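PDB 3FF4: uncharacterized protein from Cytophaga hutchinsonii ATCC 33406, which is of unknown function but carries a CoA-binding domain of the Rossmann type and so probably binds coenzyme A or a related nucleotide. Local coordinates for residues K6-G11 with D60-Y65; R85-P90 with G111-M116. All coordinates share one frame; numbering follows the deposited sequence.

Overall arrangement
Both contacts build on one five-stranded parallel sheet, contact 1 within it and contact 2 between it and a helix, their centres about 9 Å apart. Contact 1 pairs the strands of 6-11 and 60-65 in the middle of the chain; contact 2 joins the next strand over, in 85-90, to the start of helix 113-119. Strands 61-64 and 85-88 are neighbours, with Val-62 O and Ile-87 N 2.8 Å apart, a probable hydrogen bond. Side chains also tie the contacts together: Thr-63 OG1 lies 2.6 Å from Thr-113 OG1. In contact 2 the side chain of Met-116 is about 3 Å from a bound PEG, di(hydroxyethyl)ether, probably from the crystallisation liquor.

Contact 1 of 2, residues K6-G11 with D60-Y65; sequences KTLILG and DTVTLY
Thr-63 reaches across to both Thr-7 and Ile-9, and this is the tightly packed part of the pairing between 6-11 and 60-65. With its hydroxyl anti to the backbone N (chi1 -171°), its methyl occupies the crowded position between N and the carbonyl carbon. There CG2 lies 3.7 Å from CG2 of Thr-7 and is flanked by Ile-9 CG1, whose side chain runs alongside and points the same way. The hydroxyl is left for Thr-113 and Asn-89, so a polar group within this buried face has partners of its own.

Beneath the side chains runs a regular parallel pairing in which Leu-8 and Leu-10 of one strand alternate their bonds with Thr-61, Thr-63 and Tyr-65 of the other; Thr-63 N to Leu-8 O measures 2.8 Å. The two strands belong to the parallel sheet of a Rossmann-type fold, with order 2-1-3-4-5: the chain passes through strand 34-37 on one flank of 7-10 before returning as 61-64 on the other. On the reverse face the fit is uneven: Leu-10 CD2 meets Leu-64 CD2 at 3.8 Å, whereas Leu-8 CD2 and Val-62 CG1 stand 4.4 Å apart.

The ends are more accessible to solvent than the buried strand residues, although short bonds persist there. At one, Lys-6 O is shared by two donors, Asp-60 N in the carbonyl plane and Thr-61 N tilted 24° from it, the latter the longer bond at 3.2 Å. At the other, Tyr-65 lays CD2 3.9 Å from Ile-9 CG2, and a water donates to Gly-11 O and Tyr-65 O, bridging the two segments just past the last strand residues. Gly-11, at phi 104°, adopts backbone angles that favour glycine.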
ATOM      1  N   LYS A   6      -7.564  -7.191   2.700  1.00 32.37           N
ATOM      2  CA  LYS A   6      -7.550  -5.847   3.236  1.00 31.51           C
ATOM      3  C   LYS A   6      -6.225  -5.159   2.932  1.00 30.37           C
ATOM      4  O   LYS A   6      -5.159  -5.575   3.418  1.00 30.11           O
ATOM      5  CB  LYS A   6      -7.816  -5.825   4.737  1.00 31.59           C
ATOM      6  CG  LYS A   6      -7.701  -4.411   5.293  1.00 33.12           C
ATOM      7  CD  LYS A   6      -8.709  -4.149   6.336  1.00 37.28           C
ATOM      8  CE  LYS A   6      -8.344  -4.801   7.601  1.00 34.85           C
ATOM      9  NZ  LYS A   6      -9.545  -4.716   8.466  1.00 37.63           N
ATOM     10  N   THR A   7      -6.313  -4.098   2.142  1.00 29.63           N
ATOM     11  CA  THR A   7      -5.142  -3.473   1.504  1.00 29.08           C
ATOM     12  C   THR A   7      -4.985  -2.002   1.892  1.00 29.46           C
ATOM     13  O   THR A   7      -5.858  -1.158   1.621  1.00 29.43           O
ATOM     14  CB  THR A   7      -5.209  -3.610  -0.037  1.00 28.34           C
ATOM     15  OG1 THR A   7      -5.269  -5.009  -0.361  1.00 28.88           O
ATOM     16  CG2 THR A   7      -3.963  -2.983  -0.683  1.00 29.47           C
ATOM     17  N   LEU A   8      -3.869  -1.689   2.530  1.00 29.01           N
ATOM     18  CA  LEU A   8      -3.615  -0.297   2.929  1.00 28.18           C
ATOM     19  C   LEU A   8      -2.745   0.348   1.834  1.00 28.11           C
ATOM     20  O   LEU A   8      -1.668  -0.176   1.502  1.00 28.19           O
ATOM     21  CB  LEU A   8      -2.926  -0.248   4.311  1.00 28.13           C
ATOM     22  CG  LEU A   8      -2.749   1.119   4.993  1.00 26.82           C
ATOM     23  CD1 LEU A   8      -2.892   0.896   6.495  1.00 27.75           C
ATOM     24  CD2 LEU A   8      -1.378   1.730   4.647  1.00 28.11           C
ATOM     25  N   ILE A   9      -3.216   1.468   1.285  1.00 27.00           N
ATOM     26  CA  ILE A   9      -2.443   2.264   0.299  1.00 26.35           C
ATOM     27  C   ILE A   9      -1.711   3.365   1.020  1.00 26.51           C
ATOM     28  O   ILE A   9      -2.341   4.283   1.574  1.00 26.86           O
ATOM     29  CB  ILE A   9      -3.390   2.910  -0.745  1.00 25.29           C
ATOM     30  CG1 ILE A   9      -4.313   1.829  -1.345  1.00 25.18           C
ATOM     31  CG2 ILE A   9      -2.575   3.766  -1.800  1.00 25.90           C
ATOM     32  CD1 ILE A   9      -5.413   2.362  -2.328  1.00 23.58           C
ATOM     33  N   LEU A  10      -0.386   3.281   1.006  1.00 26.65           N
ATOM     34  CA  LEU A  10       0.456   4.236   1.669  1.00 27.09           C
ATOM     35  C   LEU A  10       1.068   5.190   0.624  1.00 27.58           C
ATOM     36  O   LEU A  10       1.861   4.785  -0.239  1.00 26.98           O
ATOM     37  CB  LEU A  10       1.543   3.503   2.477  1.00 27.51           C
ATOM     38  CG  LEU A  10       2.396   4.353   3.418  1.00 27.79           C
ATOM     39  CD1 LEU A  10       1.495   5.053   4.444  1.00 24.67           C
ATOM     40  CD2 LEU A  10       3.449   3.513   4.144  1.00 25.77           C
ATOM     41  N   GLY A  11       0.700   6.461   0.739  1.00 27.25           N
ATOM     42  CA  GLY A  11       0.882   7.425  -0.330  1.00 27.42           C
ATOM     43  C   GLY A  11      -0.422   7.733  -1.064  1.00 27.77           C
ATOM     44  O   GLY A  11      -0.398   8.278  -2.184  1.00 28.42           O
ATOM     45  N   ASP A  60      -3.750  -7.103   5.272  1.00 28.89           N
ATOM     46  CA  ASP A  60      -3.071  -8.176   4.549  1.00 29.12           C
ATOM     47  C   ASP A  60      -1.856  -7.628   3.788  1.00 28.22           C
ATOM     48  O   ASP A  60      -0.737  -8.168   3.877  1.00 28.21           O
ATOM     49  CB  ASP A  60      -4.056  -8.855   3.587  1.00 29.09           C
ATOM     50  CG  ASP A  60      -3.413  -9.959   2.749  1.00 31.77           C
ATOM     51  OD1 ASP A  60      -3.697 -11.159   2.997  1.00 34.80           O
ATOM     52  OD2 ASP A  60      -2.654  -9.637   1.808  1.00 34.94           O
ATOM     53  N   THR A  61      -2.094  -6.570   3.027  1.00 27.35           N
ATOM     54  CA  THR A  61      -1.119  -6.010   2.117  1.00 26.73           C
ATOM     55  C   THR A  61      -0.983  -4.511   2.349  1.00 26.88           C
ATOM     56  O   THR A  61      -1.984  -3.793   2.416  1.00 27.33           O
ATOM     57  CB  THR A  61      -1.549  -6.264   0.629  1.00 27.06           C
ATOM     58  OG1 THR A  61      -1.547  -7.667   0.356  1.00 26.54           O
ATOM     59  CG2 THR A  61      -0.603  -5.553  -0.337  1.00 27.82           C
ATOM     60  N   VAL A  62       0.250  -4.031   2.472  1.00 26.64           N
ATOM     61  CA  VAL A  62       0.513  -2.604   2.334  1.00 25.96           C
ATOM     62  C   VAL A  62       0.996  -2.420   0.878  1.00 26.80           C
ATOM     63  O   VAL A  62       1.933  -3.081   0.435  1.00 26.34           O
ATOM     64  CB  VAL A  62       1.536  -2.099   3.352  1.00 26.97           C
ATOM     65  CG1 VAL A  62       1.933  -0.615   3.062  1.00 24.78           C
ATOM     66  CG2 VAL A  62       0.983  -2.268   4.810  1.00 25.44           C
ATOM     67  N   THR A  63       0.318  -1.559   0.130  1.00 26.72           N
ATOM     68  CA  THR A  63       0.793  -1.212  -1.221  1.00 27.27           C
ATOM     69  C   THR A  63       1.355   0.219  -1.238  1.00 27.49           C
ATOM     70  O   THR A  63       0.685   1.208  -0.877  1.00 28.01           O
ATOM     71  CB  THR A  63      -0.269  -1.496  -2.350  1.00 27.23           C
ATOM     72  OG1 THR A  63       0.324  -1.338  -3.661  1.00 25.51           O
ATOM     73  CG2 THR A  63      -1.542  -0.586  -2.197  1.00 25.95           C
ATOM     74  N   LEU A  64       2.620   0.298  -1.619  1.00 28.04           N
ATOM     75  CA  LEU A  64       3.432   1.493  -1.462  1.00 28.21           C
ATOM     76  C   LEU A  64       3.426   2.405  -2.681  1.00 29.63           C
ATOM     77  O   LEU A  64       3.765   1.964  -3.797  1.00 28.56           O
ATOM     78  CB  LEU A  64       4.880   1.101  -1.222  1.00 28.99           C
ATOM     79  CG  LEU A  64       5.279   0.591   0.155  1.00 29.19           C
ATOM     80  CD1 LEU A  64       6.756   0.240   0.056  1.00 29.09           C
ATOM     81  CD2 LEU A  64       5.063   1.691   1.188  1.00 29.68           C
ATOM     82  N   TYR A  65       3.080   3.672  -2.440  1.00 28.38           N
ATOM     83  CA  TYR A  65       3.184   4.698  -3.456  1.00 30.13           C
ATOM     84  C   TYR A  65       3.925   5.900  -2.914  1.00 30.78           C
ATOM     85  O   TYR A  65       3.511   7.004  -3.174  1.00 33.87           O
ATOM     86  CB  TYR A  65       1.798   5.107  -3.996  1.00 28.41           C
ATOM     87  CG  TYR A  65       1.222   4.011  -4.836  1.00 28.70           C
ATOM     88  CD1 TYR A  65       1.618   3.856  -6.175  1.00 27.38           C
ATOM     89  CD2 TYR A  65       0.333   3.069  -4.282  1.00 27.43           C
ATOM     90  CE1 TYR A  65       1.117   2.803  -6.962  1.00 26.85           C
ATOM     91  CE2 TYR A  65      -0.190   2.016  -5.080  1.00 26.43           C
ATOM     92  CZ  TYR A  65       0.208   1.900  -6.397  1.00 26.81           C
ATOM     93  OH  TYR A  65      -0.263   0.863  -7.174  1.00 27.72           O
TER
HETATM   94  O   HOH W   1       1.115   8.808  -4.278  1.00 25.74           O

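Contact 2 of 2, residues R85-P90 with G111-M116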
ATOM      1  N   ARG A  85       2.169  -8.922   3.513  1.00 25.84           N
ATOM      2  CA  ARG A  85       2.890  -8.600   2.294  1.00 25.53           C
ATOM      3  C   ARG A  85       2.987  -7.093   2.126  1.00 25.65           C
ATOM      4  O   ARG A  85       2.050  -6.358   2.475  1.00 26.32           O
ATOM      5  CB  ARG A  85       2.155  -9.202   1.083  1.00 25.72           C
ATOM      6  CG  ARG A  85       2.685  -8.755  -0.298  1.00 26.07           C
ATOM      7  CD  ARG A  85       1.908  -9.415  -1.429  1.00 23.21           C
ATOM      8  NE  ARG A  85       0.505  -8.993  -1.423  1.00 24.78           N
ATOM      9  CZ  ARG A  85      -0.414  -9.410  -2.296  1.00 27.18           C
ATOM     10  NH1 ARG A  85      -0.087 -10.294  -3.267  1.00 24.64           N
ATOM     11  NH2 ARG A  85      -1.665  -8.955  -2.194  1.00 22.81           N
ATOM     12  N   VAL A  86       4.107  -6.633   1.569  1.00 24.38           N
ATOM     13  CA  VAL A  86       4.244  -5.244   1.191  1.00 23.25           C
ATOM     14  C   VAL A  86       4.601  -5.207  -0.306  1.00 23.92           C
ATOM     15  O   VAL A  86       5.550  -5.880  -0.732  1.00 23.87           O
ATOM     16  CB  VAL A  86       5.305  -4.500   2.029  1.00 22.91           C
ATOM     17  CG1 VAL A  86       5.506  -3.074   1.524  1.00 21.50           C
ATOM     18  CG2 VAL A  86       4.920  -4.438   3.528  1.00 21.15           C
ATOM     19  N   ILE A  87       3.825  -4.465  -1.094  1.00 23.63           N
ATOM     20  CA  ILE A  87       4.089  -4.349  -2.551  1.00 24.30           C
ATOM     21  C   ILE A  87       4.854  -3.052  -2.868  1.00 24.87           C
ATOM     22  O   ILE A  87       4.417  -1.940  -2.480  1.00 25.31           O
ATOM     23  CB  ILE A  87       2.808  -4.369  -3.396  1.00 24.48           C
ATOM     24  CG1 ILE A  87       2.008  -5.638  -3.128  1.00 23.85           C
ATOM     25  CG2 ILE A  87       3.154  -4.217  -4.940  1.00 24.02           C
ATOM     26  CD1 ILE A  87       0.614  -5.679  -3.788  1.00 20.47           C
ATOM     27  N   PHE A  88       6.016  -3.220  -3.508  1.00 24.39           N
ATOM     28  CA  PHE A  88       6.840  -2.118  -4.054  1.00 23.85           C
ATOM     29  C   PHE A  88       6.474  -1.857  -5.528  1.00 23.96           C
ATOM     30  O   PHE A  88       7.016  -2.510  -6.452  1.00 22.88           O
ATOM     31  CB  PHE A  88       8.334  -2.472  -3.910  1.00 23.51           C
ATOM     32  CG  PHE A  88       8.763  -2.572  -2.489  1.00 23.72           C
ATOM     33  CD1 PHE A  88       9.391  -1.507  -1.862  1.00 20.92           C
ATOM     34  CD2 PHE A  88       8.416  -3.680  -1.730  1.00 21.63           C
ATOM     35  CE1 PHE A  88       9.735  -1.604  -0.517  1.00 23.00           C
ATOM     36  CE2 PHE A  88       8.748  -3.759  -0.385  1.00 22.47           C
ATOM     37  CZ  PHE A  88       9.405  -2.741   0.216  1.00 20.97           C
ATOM     38  N   ASN A  89       5.534  -0.922  -5.740  1.00 24.27           N
ATOM     39  CA  ASN A  89       5.129  -0.505  -7.088  1.00 24.72           C
ATOM     40  C   ASN A  89       6.280   0.258  -7.766  1.00 24.95           C
ATOM     41  O   ASN A  89       7.207   0.690  -7.072  1.00 24.94           O
ATOM     42  CB  ASN A  89       3.825   0.301  -7.018  1.00 24.27           C
ATOM     43  CG  ASN A  89       2.736  -0.478  -6.336  1.00 24.94           C
ATOM     44  OD1 ASN A  89       2.149  -1.381  -6.925  1.00 25.59           O
ATOM     45  ND2 ASN A  89       2.510  -0.195  -5.073  1.00 24.39           N
ATOM     46  N   PRO A  90       6.241   0.395  -9.110  1.00 25.11           N
ATOM     47  CA  PRO A  90       7.327   1.026  -9.833  1.00 25.59           C
ATOM     48  C   PRO A  90       7.787   2.362  -9.266  1.00 26.44           C
ATOM     49  O   PRO A  90       6.980   3.297  -9.049  1.00 26.55           O
ATOM     50  CB  PRO A  90       6.774   1.143 -11.274  1.00 25.96           C
ATOM     51  CG  PRO A  90       5.964  -0.159 -11.409  1.00 24.74           C
ATOM     52  CD  PRO A  90       5.226  -0.152 -10.035  1.00 25.60           C
ATOM     53  N   GLY A 111       6.308  -5.430  -7.827  1.00 28.21           N
ATOM     54  CA  GLY A 111       5.408  -5.556  -8.970  1.00 29.58           C
ATOM     55  C   GLY A 111       4.476  -4.352  -8.995  1.00 30.39           C
ATOM     56  O   GLY A 111       4.534  -3.517  -8.098  1.00 31.85           O
ATOM     57  N   CYS A 112       3.632  -4.254 -10.015  1.00 29.49           N
ATOM     58  CA  CYS A 112       2.627  -3.203 -10.101  1.00 29.41           C
ATOM     59  C   CYS A 112       1.303  -3.780  -9.629  1.00 29.63           C
ATOM     60  O   CYS A 112       0.832  -4.816 -10.143  1.00 30.81           O
ATOM     61  CB  CYS A 112       2.529  -2.682 -11.538  1.00 28.87           C
ATOM     62  SG  CYS A 112       1.074  -1.655 -11.831  1.00 29.98           S
ATOM     63  N   THR A 113       0.721  -3.141  -8.617  1.00 29.38           N
ATOM     64  CA  THR A 113      -0.594  -3.516  -8.112  1.00 28.75           C
ATOM     65  C   THR A 113      -1.623  -3.695  -9.226  1.00 28.21           C
ATOM     66  O   THR A 113      -2.381  -4.641  -9.186  1.00 27.74           O
ATOM     67  CB  THR A 113      -1.117  -2.512  -7.037  1.00 30.29           C
ATOM     68  OG1 THR A 113      -0.181  -2.455  -5.942  1.00 29.15           O
ATOM     69  CG2 THR A 113      -2.524  -2.961  -6.517  1.00 27.28           C
ATOM     70  N   LEU A 114      -1.645  -2.797 -10.221  1.00 28.09           N
ATOM     71  CA  LEU A 114      -2.611  -2.896 -11.324  1.00 27.57           C
ATOM     72  C   LEU A 114      -2.383  -4.164 -12.165  1.00 27.39           C
ATOM     73  O   LEU A 114      -3.319  -4.928 -12.421  1.00 27.17           O
ATOM     74  CB  LEU A 114      -2.561  -1.653 -12.231  1.00 28.44           C
ATOM     75  CG  LEU A 114      -2.589  -0.255 -11.593  1.00 30.10           C
ATOM     76  CD1 LEU A 114      -2.604   0.873 -12.675  1.00 29.17           C
ATOM     77  CD2 LEU A 114      -3.822  -0.146 -10.698  1.00 32.20           C
ATOM     78  N   VAL A 115      -1.136  -4.398 -12.563  1.00 27.80           N
ATOM     79  CA  VAL A 115      -0.759  -5.598 -13.316  1.00 26.43           C
ATOM     80  C   VAL A 115      -1.096  -6.861 -12.536  1.00 26.74           C
ATOM     81  O   VAL A 115      -1.659  -7.815 -13.102  1.00 26.39           O
ATOM     82  CB  VAL A 115       0.714  -5.553 -13.734  1.00 26.55           C
ATOM     83  CG1 VAL A 115       1.156  -6.876 -14.371  1.00 25.86           C
ATOM     84  CG2 VAL A 115       0.918  -4.392 -14.713  1.00 23.47           C
HETATM   85  N   MSE A 116      -0.800  -6.847 -11.237  1.00 26.30           N
HETATM   86  CA  MSE A 116      -1.080  -7.991 -10.395  1.00 26.91           C
HETATM   87  C   MSE A 116      -2.573  -8.323 -10.326  1.00 26.98           C
HETATM   88  O   MSE A 116      -2.962  -9.492 -10.400  1.00 27.59           O
HETATM   89  CB  MSE A 116      -0.453  -7.812  -9.007  1.00 26.32           C
HETATM   90  CG  MSE A 116       1.066  -7.932  -9.064  1.00 26.75           C
HETATM   91 SE   MSE A 116       1.792  -7.161  -7.414  1.00 33.75          SE
HETATM   92  CE  MSE A 116       1.285  -8.537  -6.086  1.00 25.46           C
TER
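Asn-89 OD1 takes two bonds from Thr-113, one from its backbone N at 2.8 Å, nearly straight on from the C=O, and one from its hydroxyl OG1 at 2.7 Å, in the carbonyl plane on a lone pair. That hydroxyl is also hydrogen-bonded to Thr-63 OG1, and Asn-89 ND2 bonds to Thr-63 OG1 and Leu-64 O. Thr-113 opens helix 113-119, and Cys-112 is its N-cap: SG accepts from Val-115 N. A weak bond, Gly-111 N to Phe-88 O, joins the backbones, and Asn-89 CA sets a CA-H...O contact on Gly-111 O.

Farther out, Ile-87 and Met-116, deposited as selenomethionine, meet tip to tip, CD1 to CE at 3.7 Å. Met-116 CE also touches Arg-85 NH1, and Ile-87 CD1 lies over one face of that guanidinium, off toward the rim; its NH2 bonds to Thr-61 OG1 and its NH1 forms a salt bridge with the C-terminal carboxylate of Phe-122.

Replacing Asn-89 with an alanine is likely to leave Thr-113 N and Leu-64 O without their side-chain mate and to weaken the hold on the helix start. One amide thus fastens that start to two strands, its buried carbonyl likely polarised by the helix end it faces.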